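Long-range contacts in cysteine protease-like virA (PDB 3EB8), which is a secreted Shigella effector required for entry into epithelial cells and for spreading within and between them, though its proposed tubulin-protease activity is disputed: residues L19-S24 with S81-Q86; D33-H38 with S45-L50; I117-S122 with S350-S355; E74-L79 with K91-T96. All blocks are in the same frame, centred on the assembly; numbering follows the deposited sequence.

How the interactions relate
Interaction 2 lies within the chain loop closed by interaction 1, and both belong to the N-terminal part of the fold. S24 N of interaction 1 probably bonds H38 O of interaction 2 at 2.9 Å, while the F23 ring packs on I46 and L48. Interaction 1 also reaches interaction 3, where K85 O meets T121 N at 3.0 Å and Q86 NE2 meets S350 OG at 2.8 Å. Interactions 3 and 4, with centres about 9 Å apart, share the large mixed sheet: I353 O and I95 N are 2.8 Å apart. Interaction 4 touches interaction 2 through Y75 and L50. None of the eight segments lies in the tubulin-binding region 182-273.

Interaction 1: L19-S24 with S81-Q86; sequences LMDSFS and SLPPKQ
The F23 ring has M20 N at its edge, in plane; L82 CD2 lies obliquely to the ring and 4.3 Å from F23 CB, the atom that carries it. Beyond this contact the same ring packs on I46 and L48 of strand 44-51. The other flat group, the carboxylate of D21, crosses the pyrrolidine of P83, with D21 OD1 at 4.1 Å from P83 CB. M20 O sits too close to the P83 ring for its exact place to be trusted. M20 folds back through bends at chi2 (-34°) and chi3 (-63°), which brings its methyl CE onto L82 CD2 at 3.8 Å and beside S81 OG, a hydroxyl already hydrogen-bonded to L78 O. The polar half of the contact belongs to K85. Its chain is extended beyond CG and carries NZ to the end of helix 12-21. There NZ donates to D21 O at 3.0 Å, nearly along the C=O axis (171°), and to F23 O at 2.8 Å, this time from above the carbonyl plane. A water accepts a third bond from NZ at 2.8 Å and makes a weak one with S24 OG. Three acceptors thus surround one ammonium group, two of them backbone carbonyls where helix 12-21 gives way to strand 24-25. Such surroundings are consistent with a charged lysine, and they tie the loop after helix 72-81 to the N-terminal segment through backbone carbonyls and a water.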
loop_
_atom_site.group_PDB
_atom_site.type_symbol
_atom_site.label_atom_id
_atom_site.label_comp_id
_atom_site.label_asym_id
_atom_site.label_seq_id
_atom_site.Cartn_x
_atom_site.Cartn_y
_atom_site.Cartn_z
ATOM N N LEU A 19 12.222 14.941 9.257
ATOM C CA LEU A 19 10.960 15.378 9.831
ATOM C C LEU A 19 10.035 14.926 8.716
ATOM O O LEU A 19 10.508 14.408 7.714
ATOM C CB LEU A 19 10.956 16.900 10.011
ATOM C CG LEU A 19 12.203 17.454 10.731
ATOM C CD1 LEU A 19 12.410 18.970 10.552
ATOM C CD2 LEU A 19 12.208 17.085 12.218
ATOM N N MET A 20 8.737 15.093 8.849
ATOM C CA MET A 20 7.822 14.639 7.788
ATOM C C MET A 20 7.622 13.139 7.890
ATOM O O MET A 20 6.493 12.674 7.975
ATOM C CB MET A 20 8.292 14.984 6.357
ATOM C CG MET A 20 8.443 16.462 6.008
ATOM S SD MET A 20 7.241 17.520 6.811
ATOM C CE MET A 20 5.703 16.913 6.116
ATOM N N ASP A 21 8.710 12.375 7.862
ATOM C CA ASP A 21 8.592 10.931 8.055
ATOM C C ASP A 21 8.152 10.660 9.494
ATOM O O ASP A 21 7.310 9.805 9.750
ATOM C CB ASP A 21 9.908 10.219 7.731
ATOM C CG ASP A 21 10.246 10.230 6.235
ATOM O OD1 ASP A 21 9.523 10.879 5.423
ATOM O OD2 ASP A 21 11.257 9.577 5.881
ATOM N N SER A 22 8.725 11.419 10.420
ATOM C CA SER A 22 8.312 11.474 11.819
ATOM C C SER A 22 6.798 11.629 12.015
ATOM O O SER A 22 6.276 11.347 13.092
ATOM C CB SER A 22 9.031 12.637 12.506
ATOM O OG SER A 22 10.385 12.309 12.760
ATOM N N PHE A 23 6.102 12.091 10.982
ATOM C CA PHE A 23 4.676 12.334 11.091
ATOM C C PHE A 23 3.899 11.027 11.023
ATOM O O PHE A 23 4.126 10.197 10.139
ATOM C CB PHE A 23 4.192 13.326 10.024
ATOM C CG PHE A 23 4.459 14.763 10.372
ATOM C CD1 PHE A 23 5.652 15.366 10.014
ATOM C CD2 PHE A 23 3.523 15.502 11.086
ATOM C CE1 PHE A 23 5.916 16.686 10.358
ATOM C CE2 PHE A 23 3.769 16.828 11.433
ATOM C CZ PHE A 23 4.962 17.425 11.067
ATOM N N SER A 24 2.993 10.843 11.977
ATOM C CA SER A 24 2.177 9.640 12.040
ATOM C C SER A 24 0.718 10.018 12.177
ATOM O O SER A 24 0.403 11.063 12.742
ATOM C CB SER A 24 2.598 8.784 13.237
ATOM O OG SER A 24 4.014 8.680 13.300
ATOM N N SER A 81 4.622 16.167 0.874
ATOM C CA SER A 81 5.826 15.853 1.628
ATOM C C SER A 81 5.596 14.880 2.789
ATOM O O SER A 81 6.555 14.473 3.455
ATOM C CB SER A 81 6.484 17.142 2.124
ATOM O OG SER A 81 5.706 17.722 3.152
ATOM N N LEU A 82 4.338 14.526 3.052
ATOM C CA LEU A 82 4.032 13.525 4.082
ATOM C C LEU A 82 4.543 12.129 3.675
ATOM O O LEU A 82 4.674 11.822 2.499
ATOM C CB LEU A 82 2.525 13.473 4.375
ATOM C CG LEU A 82 1.879 14.691 5.054
ATOM C CD1 LEU A 82 0.392 14.500 5.165
ATOM C CD2 LEU A 82 2.480 14.949 6.421
ATOM N N PRO A 83 4.827 11.274 4.652
ATOM C CA PRO A 83 5.262 9.918 4.283
ATOM C C PRO A 83 4.091 9.081 3.727
ATOM O O PRO A 83 2.931 9.436 3.933
ATOM C CB PRO A 83 5.747 9.319 5.614
ATOM C CG PRO A 83 5.626 10.413 6.634
ATOM C CD PRO A 83 4.689 11.451 6.104
ATOM N N PRO A 84 4.405 7.971 3.046
ATOM C CA PRO A 84 3.393 7.056 2.514
ATOM C C PRO A 84 2.644 6.355 3.653
ATOM O O PRO A 84 2.864 5.173 3.902
ATOM C CB PRO A 84 4.233 6.023 1.758
ATOM C CG PRO A 84 5.558 6.022 2.513
ATOM C CD PRO A 84 5.772 7.494 2.755
ATOM N N LYS A 85 1.768 7.086 4.335
ATOM C CA LYS A 85 0.958 6.515 5.411
ATOM C C LYS A 85 -0.496 6.851 5.154
ATOM O O LYS A 85 -0.808 7.710 4.329
ATOM C CB LYS A 85 1.390 7.058 6.773
ATOM C CG LYS A 85 2.839 6.773 7.085
ATOM C CD LYS A 85 3.239 7.285 8.443
ATOM C CE LYS A 85 4.684 6.931 8.724
ATOM N NZ LYS A 85 5.221 7.646 9.915
ATOM N N GLN A 86 -1.384 6.163 5.845
ATOM C CA GLN A 86 -2.809 6.402 5.695
ATOM C C GLN A 86 -3.277 7.450 6.705
ATOM O O GLN A 86 -3.299 7.206 7.906
ATOM C CB GLN A 86 -3.586 5.089 5.842
ATOM C CG GLN A 86 -3.124 3.980 4.900
ATOM C CD GLN A 86 -3.895 2.685 5.113
ATOM O OE1 GLN A 86 -3.851 2.092 6.195
ATOM N NE2 GLN A 86 -4.627 2.253 4.091
HETATM O O HOH W 1 3.772 5.922 11.601
#

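Interaction 2: D33-H38 with S45-L50; sequences DGEFAH and SIRLCL
A classic beta bulge sets two residues, F36 and A37, opposite the single L48 on the antiparallel hairpin of strands 35-41 and 44-51. Among the backbone bonds, L48 O receives F36 N at 2.8 Å and, more weakly, A37 N. L48 N returns a bond to A37 O at 2.9 Å, and past the bulge L50 N reaches G34 O at 2.8 Å. The ionic part is a salt bridge, R47 NH1 to E35 OE1 at 2.9 Å. It uses the syn lone pair of the carboxylate and lies near the guanidinium plane, although the two flat groups are turned 63° apart. R47 NE, in the same plane, donates to S45 OG at 2.8 Å, fixing the guanidinium at two points, while S26 OG holds E35 OE2. The apolar contacts centre on the F36 ring: L48 CB lies over one face, 3.4 Å from CZ, and L50 CD1 comes obliquely to CD2. A37 CB touches L48 CD1 at 3.8 Å, and C49 SG packs against E35 CB. Strand 24-25 flanks the hairpin beyond strand 35-41 and strand 54-61 beyond 44-51, while F87 of strand 86-87 touches F36 and A37.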
loop_
_atom_site.group_PDB
_atom_site.type_symbol
_atom_site.label_atom_id
_atom_site.label_comp_id
_atom_site.label_asym_id
_atom_site.label_seq_id
_atom_site.Cartn_x
_atom_site.Cartn_y
_atom_site.Cartn_z
ATOM N N ASP A 33 -8.460 18.906 18.306
ATOM C CA ASP A 33 -9.657 18.850 17.479
ATOM C C ASP A 33 -9.281 18.865 16.007
ATOM O O ASP A 33 -8.560 19.747 15.553
ATOM C CB ASP A 33 -10.596 20.022 17.781
ATOM C CG ASP A 33 -11.329 19.863 19.103
ATOM O OD1 ASP A 33 -10.724 19.342 20.066
ATOM O OD2 ASP A 33 -12.511 20.266 19.178
ATOM N N GLY A 34 -9.772 17.887 15.260
ATOM C CA GLY A 34 -9.511 17.822 13.837
ATOM C C GLY A 34 -8.111 17.335 13.492
ATOM O O GLY A 34 -7.757 17.239 12.318
ATOM N N GLU A 35 -7.313 17.020 14.508
ATOM C CA GLU A 35 -5.956 16.521 14.288
ATOM C C GLU A 35 -5.941 15.183 13.555
ATOM O O GLU A 35 -6.624 14.236 13.947
ATOM C CB GLU A 35 -5.204 16.392 15.614
ATOM C CG GLU A 35 -3.841 15.765 15.488
ATOM C CD GLU A 35 -3.148 15.631 16.832
ATOM O OE1 GLU A 35 -3.375 16.500 17.704
ATOM O OE2 GLU A 35 -2.377 14.659 17.022
ATOM N N PHE A 36 -5.146 15.115 12.492
ATOM C CA PHE A 36 -5.042 13.910 11.690
ATOM C C PHE A 36 -3.617 13.371 11.680
ATOM O O PHE A 36 -3.395 12.212 11.337
ATOM C CB PHE A 36 -5.534 14.158 10.260
ATOM C CG PHE A 36 -4.690 15.129 9.492
ATOM C CD1 PHE A 36 -3.597 14.688 8.760
ATOM C CD2 PHE A 36 -4.982 16.476 9.505
ATOM C CE1 PHE A 36 -2.814 15.565 8.062
ATOM C CE2 PHE A 36 -4.197 17.365 8.799
ATOM C CZ PHE A 36 -3.112 16.904 8.075
ATOM N N ALA A 37 -2.650 14.201 12.056
ATOM C CA ALA A 37 -1.270 13.734 12.169
ATOM C C ALA A 37 -0.490 14.440 13.270
ATOM O O ALA A 37 -0.831 15.542 13.689
ATOM C CB ALA A 37 -0.551 13.861 10.857
ATOM N N HIS A 38 0.568 13.791 13.735
ATOM C CA HIS A 38 1.416 14.366 14.763
ATOM C C HIS A 38 2.858 13.936 14.582
ATOM O O HIS A 38 3.147 12.881 14.022
ATOM C CB HIS A 38 0.968 13.907 16.142
ATOM C CG HIS A 38 1.160 12.443 16.358
ATOM N ND1 HIS A 38 0.184 11.518 16.072
ATOM C CD2 HIS A 38 2.233 11.744 16.790
ATOM C CE1 HIS A 38 0.640 10.309 16.343
ATOM N NE2 HIS A 38 1.879 10.418 16.779
ATOM N N SER A 45 6.366 18.982 19.617
ATOM C CA SER A 45 5.298 18.233 19.003
ATOM C C SER A 45 4.631 19.096 17.964
ATOM O O SER A 45 4.362 20.267 18.204
ATOM C CB SER A 45 4.278 17.815 20.049
ATOM O OG SER A 45 3.286 16.997 19.463
ATOM N N ILE A 46 4.379 18.524 16.797
ATOM C CA ILE A 46 3.649 19.225 15.762
ATOM C C ILE A 46 2.351 18.465 15.517
ATOM O O ILE A 46 2.357 17.244 15.391
ATOM C CB ILE A 46 4.470 19.345 14.456
ATOM C CG1 ILE A 46 5.782 20.067 14.717
ATOM C CG2 ILE A 46 3.714 20.135 13.420
ATOM C CD1 ILE A 46 6.899 19.171 15.199
ATOM N N ARG A 47 1.241 19.187 15.483
ATOM C CA ARG A 47 -0.037 18.573 15.204
ATOM C C ARG A 47 -0.618 19.185 13.951
ATOM O O ARG A 47 -0.625 20.409 13.790
ATOM C CB ARG A 47 -0.996 18.772 16.372
ATOM C CG ARG A 47 -0.395 18.466 17.718
ATOM C CD ARG A 47 0.044 17.017 17.822
ATOM N NE ARG A 47 0.522 16.730 19.170
ATOM C CZ ARG A 47 -0.274 16.514 20.211
ATOM N NH1 ARG A 47 -1.591 16.543 20.053
ATOM N NH2 ARG A 47 0.252 16.267 21.403
ATOM N N LEU A 48 -1.105 18.337 13.059
ATOM C CA LEU A 48 -1.737 18.804 11.841
ATOM C C LEU A 48 -3.229 18.573 11.949
ATOM O O LEU A 48 -3.671 17.440 12.133
ATOM C CB LEU A 48 -1.189 18.045 10.649
ATOM C CG LEU A 48 0.336 17.982 10.630
ATOM C CD1 LEU A 48 0.833 17.145 9.449
ATOM C CD2 LEU A 48 0.912 19.374 10.589
ATOM N N CYS A 49 -4.005 19.646 11.841
ATOM C CA CYS A 49 -5.442 19.546 12.023
ATOM C C CYS A 49 -6.203 20.038 10.807
ATOM O O CYS A 49 -5.768 20.957 10.119
ATOM C CB CYS A 49 -5.881 20.321 13.266
ATOM S SG CYS A 49 -5.008 19.824 14.756
ATOM N N LEU A 50 -7.343 19.403 10.555
ATOM C CA LEU A 50 -8.272 19.829 9.529
ATOM C C LEU A 50 -9.532 20.325 10.208
ATOM O O LEU A 50 -10.039 19.692 11.135
ATOM C CB LEU A 50 -8.597 18.664 8.600
ATOM C CG LEU A 50 -7.592 18.500 7.466
ATOM C CD1 LEU A 50 -7.574 17.085 6.943
ATOM C CD2 LEU A 50 -7.919 19.477 6.349
#

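Interaction 3: I117-S122 with S350-S355; sequences INCCTS and SFAIIS
T121 reaches S350, F351 and A352 through three different atoms. Its CB lies 3.4 Å from F351 O and close to the S350 hydroxyl. There the side chain forks. With chi1 at 50°, OG1 lies between the backbone N and the carbonyl carbon and turns to S350 OG, 2.5 Å away, in a hydrogen bond whose donor could be either hydroxyl. The other branch, CG2, runs beside the backbone N and ends on A352 CB at 3.6 Å. One threonine thus offers a polar tip to one residue of strand 348-356 and a methyl to the next residue on the same side of that strand. Just beyond T121 the backbones pair as antiparallel strands: S122 N donates to F351 O at 2.9 Å (171°), and F351 N donates to S122 O at 3.0 Å. On the other side of T121, the chain leaving helix 110-118 diverges from the strand, and the C119 thiol packs between the two. C119 SG touches A352 CB at 3.9 Å and I354 CD1 at 3.6 Å, while I354 also packs on V112, T115 and A116 of the helix. The F351 ring lies by helix 245-265, near Y251 and I254. Every touching residue is buried, and the hydroxyl pair sits in partly polar surroundings, where T121 also touches K320 and E322. The two hydroxyls satisfy each other, and S350 OG is gripped also by Q86 NE2 and, weakly, by E322 O; the short strand 121-123 is thereby joined to the C-terminal strand by side chains as well as by backbone.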
loop_
_atom_site.group_PDB
_atom_site.type_symbol
_atom_site.label_atom_id
_atom_site.label_comp_id
_atom_site.label_asym_id
_atom_site.label_seq_id
_atom_site.Cartn_x
_atom_site.Cartn_y
_atom_site.Cartn_z
ATOM N N ILE A 117 4.182 5.443 -5.430
ATOM C CA ILE A 117 4.773 4.524 -4.477
ATOM C C ILE A 117 4.989 5.205 -3.116
ATOM O O ILE A 117 4.724 4.626 -2.064
ATOM C CB ILE A 117 6.095 3.917 -5.013
ATOM C CG1 ILE A 117 5.814 2.879 -6.107
ATOM C CG2 ILE A 117 6.898 3.280 -3.902
ATOM C CD1 ILE A 117 7.091 2.283 -6.723
ATOM N N ASN A 118 5.423 6.455 -3.140
ATOM C CA ASN A 118 5.800 7.136 -1.906
ATOM C C ASN A 118 4.815 8.168 -1.326
ATOM O O ASN A 118 5.152 8.879 -0.378
ATOM C CB ASN A 118 7.189 7.752 -2.069
ATOM C CG ASN A 118 8.260 6.697 -2.304
ATOM O OD1 ASN A 118 8.965 6.723 -3.311
ATOM N ND2 ASN A 118 8.362 5.741 -1.383
ATOM N N CYS A 119 3.603 8.265 -1.869
ATOM C CA CYS A 119 2.698 9.307 -1.385
ATOM C C CYS A 119 1.757 8.817 -0.280
ATOM O O CYS A 119 1.416 7.634 -0.226
ATOM C CB CYS A 119 1.907 9.962 -2.534
ATOM S SG CYS A 119 0.503 9.026 -3.145
ATOM N N CYS A 120 1.367 9.724 0.612
ATOM C CA CYS A 120 0.408 9.395 1.660
ATOM C C CYS A 120 -0.944 9.202 1.003
ATOM O O CYS A 120 -1.105 9.540 -0.160
ATOM C CB CYS A 120 0.328 10.520 2.696
ATOM S SG CYS A 120 -0.393 12.096 2.094
ATOM N N THR A 121 -1.909 8.664 1.733
ATOM C CA THR A 121 -3.255 8.478 1.184
ATOM C C THR A 121 -4.293 8.878 2.232
ATOM O O THR A 121 -3.945 9.088 3.395
ATOM C CB THR A 121 -3.477 7.022 0.779
ATOM O OG1 THR A 121 -3.085 6.176 1.870
ATOM C CG2 THR A 121 -2.638 6.668 -0.462
ATOM N N SER A 122 -5.557 8.985 1.823
ATOM C CA SER A 122 -6.639 9.392 2.726
ATOM C C SER A 122 -7.578 8.232 3.060
ATOM O O SER A 122 -8.097 7.556 2.169
ATOM C CB SER A 122 -7.439 10.549 2.118
ATOM O OG SER A 122 -8.516 10.938 2.956
ATOM N N SER A 350 -7.351 3.195 1.983
ATOM C CA SER A 350 -7.059 4.601 1.725
ATOM C C SER A 350 -6.822 4.822 0.237
ATOM O O SER A 350 -6.454 3.892 -0.464
ATOM C CB SER A 350 -5.834 5.033 2.508
ATOM O OG SER A 350 -4.712 4.270 2.102
ATOM N N PHE A 351 -7.025 6.055 -0.230
ATOM C CA PHE A 351 -6.918 6.398 -1.645
ATOM C C PHE A 351 -6.017 7.598 -1.887
ATOM O O PHE A 351 -5.925 8.490 -1.061
ATOM C CB PHE A 351 -8.284 6.773 -2.211
ATOM C CG PHE A 351 -9.119 5.612 -2.610
ATOM C CD1 PHE A 351 -9.578 4.711 -1.660
ATOM C CD2 PHE A 351 -9.487 5.434 -3.937
ATOM C CE1 PHE A 351 -10.363 3.645 -2.023
ATOM C CE2 PHE A 351 -10.289 4.368 -4.311
ATOM C CZ PHE A 351 -10.729 3.471 -3.354
ATOM N N ALA A 352 -5.397 7.635 -3.054
ATOM C CA ALA A 352 -4.827 8.865 -3.556
ATOM C C ALA A 352 -4.817 8.847 -5.078
ATOM O O ALA A 352 -4.736 7.792 -5.707
ATOM C CB ALA A 352 -3.397 9.102 -3.000
ATOM N N ILE A 353 -4.901 10.032 -5.662
ATOM C CA ILE A 353 -4.675 10.195 -7.079
ATOM C C ILE A 353 -3.317 10.856 -7.304
ATOM O O ILE A 353 -2.964 11.839 -6.643
ATOM C CB ILE A 353 -5.811 10.986 -7.753
ATOM C CG1 ILE A 353 -7.081 10.130 -7.802
ATOM C CG2 ILE A 353 -5.445 11.352 -9.180
ATOM C CD1 ILE A 353 -8.289 10.872 -8.331
ATOM N N ILE A 354 -2.553 10.278 -8.223
ATOM C CA ILE A 354 -1.254 10.796 -8.611
ATOM C C ILE A 354 -1.343 11.193 -10.082
ATOM O O ILE A 354 -1.677 10.373 -10.939
ATOM C CB ILE A 354 -0.136 9.760 -8.379
ATOM C CG1 ILE A 354 0.020 9.463 -6.877
ATOM C CG2 ILE A 354 1.172 10.244 -8.956
ATOM C CD1 ILE A 354 -0.987 8.470 -6.321
ATOM N N SER A 355 -1.089 12.469 -10.360
ATOM C CA SER A 355 -1.236 13.007 -11.706
ATOM C C SER A 355 0.099 13.453 -12.297
ATOM O O SER A 355 0.945 14.014 -11.574
ATOM C CB SER A 355 -2.194 14.202 -11.684
ATOM O OG SER A 355 -2.258 14.828 -12.950
#

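Interaction 4: E74-L79 with K91-T96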
loop_
_atom_site.group_PDB
_atom_site.type_symbol
_atom_site.label_atom_id
_atom_site.label_comp_id
_atom_site.label_asym_id
_atom_site.label_seq_id
_atom_site.Cartn_x
_atom_site.Cartn_y
_atom_site.Cartn_z
ATOM N N GLU A 74 -0.342 25.871 0.258
ATOM C CA GLU A 74 0.633 25.443 1.256
ATOM C C GLU A 74 0.267 24.074 1.817
ATOM O O GLU A 74 1.123 23.303 2.242
ATOM C CB GLU A 74 0.705 26.489 2.371
ATOM C CG GLU A 74 0.675 27.919 1.834
ATOM C CD GLU A 74 0.603 28.968 2.926
ATOM O OE1 GLU A 74 1.100 30.094 2.688
ATOM O OE2 GLU A 74 0.061 28.669 4.018
ATOM N N TYR A 75 -1.020 23.776 1.811
ATOM C CA TYR A 75 -1.519 22.536 2.365
ATOM C C TYR A 75 -1.274 21.392 1.394
ATOM O O TYR A 75 -1.004 20.260 1.798
ATOM C CB TYR A 75 -3.016 22.666 2.672
ATOM C CG TYR A 75 -3.699 21.364 3.039
ATOM C CD1 TYR A 75 -3.139 20.494 3.962
ATOM C CD2 TYR A 75 -4.921 21.014 2.473
ATOM C CE1 TYR A 75 -3.762 19.314 4.296
ATOM C CE2 TYR A 75 -5.558 19.835 2.812
ATOM C CZ TYR A 75 -4.971 18.995 3.716
ATOM O OH TYR A 75 -5.601 17.824 4.042
ATOM N N ASN A 76 -1.378 21.680 0.103
ATOM C CA ASN A 76 -1.141 20.649 -0.900
ATOM C C ASN A 76 0.351 20.376 -0.990
ATOM O O ASN A 76 0.781 19.248 -1.231
ATOM C CB ASN A 76 -1.741 21.045 -2.256
ATOM C CG ASN A 76 -3.246 20.851 -2.300
ATOM O OD1 ASN A 76 -3.751 19.731 -2.168
ATOM N ND2 ASN A 76 -3.975 21.947 -2.483
ATOM N N ASN A 77 1.135 21.415 -0.758
ATOM C CA ASN A 77 2.571 21.256 -0.640
ATOM C C ASN A 77 2.887 20.327 0.543
ATOM O O ASN A 77 3.711 19.409 0.448
ATOM C CB ASN A 77 3.210 22.629 -0.434
ATOM C CG ASN A 77 4.706 22.612 -0.632
ATOM O OD1 ASN A 77 5.474 22.525 0.333
ATOM N ND2 ASN A 77 5.135 22.686 -1.889
ATOM N N LEU A 78 2.214 20.567 1.666
ATOM C CA LEU A 78 2.385 19.739 2.858
ATOM C C LEU A 78 2.011 18.297 2.569
ATOM O O LEU A 78 2.718 17.382 2.949
ATOM C CB LEU A 78 1.546 20.279 4.018
ATOM C CG LEU A 78 1.637 19.545 5.357
ATOM C CD1 LEU A 78 1.238 20.457 6.506
ATOM C CD2 LEU A 78 0.765 18.327 5.360
ATOM N N LEU A 79 0.894 18.092 1.891
ATOM C CA LEU A 79 0.462 16.739 1.569
ATOM C C LEU A 79 1.491 15.949 0.758
ATOM O O LEU A 79 1.660 14.745 0.956
ATOM C CB LEU A 79 -0.869 16.772 0.826
ATOM C CG LEU A 79 -2.065 17.131 1.700
ATOM C CD1 LEU A 79 -3.359 17.092 0.897
ATOM C CD2 LEU A 79 -2.123 16.202 2.900
ATOM N N LYS A 91 -10.814 13.360 2.229
ATOM C CA LYS A 91 -10.932 13.781 0.852
ATOM C C LYS A 91 -9.793 13.142 0.084
ATOM O O LYS A 91 -8.645 13.160 0.542
ATOM C CB LYS A 91 -10.823 15.307 0.760
ATOM C CG LYS A 91 -10.736 15.842 -0.660
ATOM C CD LYS A 91 -10.529 17.344 -0.656
ATOM C CE LYS A 91 -10.163 17.871 -2.033
ATOM N NZ LYS A 91 -9.689 19.295 -1.965
ATOM N N VAL A 92 -10.102 12.574 -1.077
ATOM C CA VAL A 92 -9.074 11.969 -1.905
ATOM C C VAL A 92 -8.349 13.065 -2.663
ATOM O O VAL A 92 -8.953 13.760 -3.480
ATOM C CB VAL A 92 -9.690 10.979 -2.889
ATOM C CG1 VAL A 92 -8.604 10.328 -3.765
ATOM C CG2 VAL A 92 -10.517 9.934 -2.126
ATOM N N HIS A 93 -7.059 13.218 -2.383
ATOM C CA HIS A 93 -6.252 14.280 -2.980
ATOM C C HIS A 93 -5.486 13.849 -4.218
ATOM O O HIS A 93 -5.268 12.659 -4.443
ATOM C CB HIS A 93 -5.281 14.850 -1.950
ATOM C CG HIS A 93 -5.943 15.730 -0.943
ATOM N ND1 HIS A 93 -5.962 17.101 -1.054
ATOM C CD2 HIS A 93 -6.635 15.433 0.183
ATOM C CE1 HIS A 93 -6.627 17.612 -0.034
ATOM N NE2 HIS A 93 -7.048 16.620 0.729
ATOM N N THR A 94 -5.086 14.832 -5.013
ATOM C CA THR A 94 -4.249 14.592 -6.169
ATOM C C THR A 94 -2.856 15.159 -5.930
ATOM O O THR A 94 -2.701 16.350 -5.652
ATOM C CB THR A 94 -4.867 15.249 -7.408
ATOM O OG1 THR A 94 -6.122 14.615 -7.694
ATOM C CG2 THR A 94 -3.930 15.166 -8.606
ATOM N N ILE A 95 -1.854 14.286 -6.012
ATOM C CA ILE A 95 -0.462 14.665 -5.866
ATOM C C ILE A 95 0.144 14.779 -7.253
ATOM O O ILE A 95 0.041 13.856 -8.061
ATOM C CB ILE A 95 0.335 13.596 -5.074
ATOM C CG1 ILE A 95 -0.365 13.263 -3.748
ATOM C CG2 ILE A 95 1.783 14.036 -4.854
ATOM C CD1 ILE A 95 -0.686 14.478 -2.915
ATOM N N THR A 96 0.757 15.916 -7.541
ATOM C CA THR A 96 1.418 16.090 -8.818
ATOM C C THR A 96 2.832 15.509 -8.860
ATOM O O THR A 96 3.661 15.772 -7.992
ATOM C CB THR A 96 1.456 17.538 -9.205
ATOM O OG1 THR A 96 0.114 18.042 -9.263
ATOM C CG2 THR A 96 2.102 17.675 -10.574
#
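L79 and H93 form a CH-pi contact at the centre of a packing interface between helix 72-81 and the segment that leads into strand 94-97. The side chains of Y75, N76 and L79, within about one helical turn, gather round the imidazole. L79 CG stands beside the backbone N, anti to the carbonyl carbon (chi1 -73°), and the chain runs straight on through chi2, so that methyl CD1 projects from the helix onto the ring. Y75 takes the other course: its CG is anti to the backbone N (chi1 170°), which swings the phenol alongside L79; its plane stands nearly perpendicular to that of H93. The two rings meet obliquely, their centroids 5.6 Å apart, with Y75 CE2 at 3.8 Å from H93 CE1. L79 CD1 serves both, since it also lies 3.8 Å above the Y75 ring, toward its rim. N76 turns its amide across the imidazole, placing OD1 at 3.6 Å from H93 ND1. Further along, L79 CB meets I95 CD1 loosely at 4.4 Å. No hydrogen bond crosses between the two segments; the backbone of H93 and I95 is instead held by I353 of strand 348-356. The imidazole is covered on both faces: K91 CE lies 4.0 Å above one, near the rim, and on the other L79 CD1 sits 3.3 Å from the ring centroid, 14° off the normal.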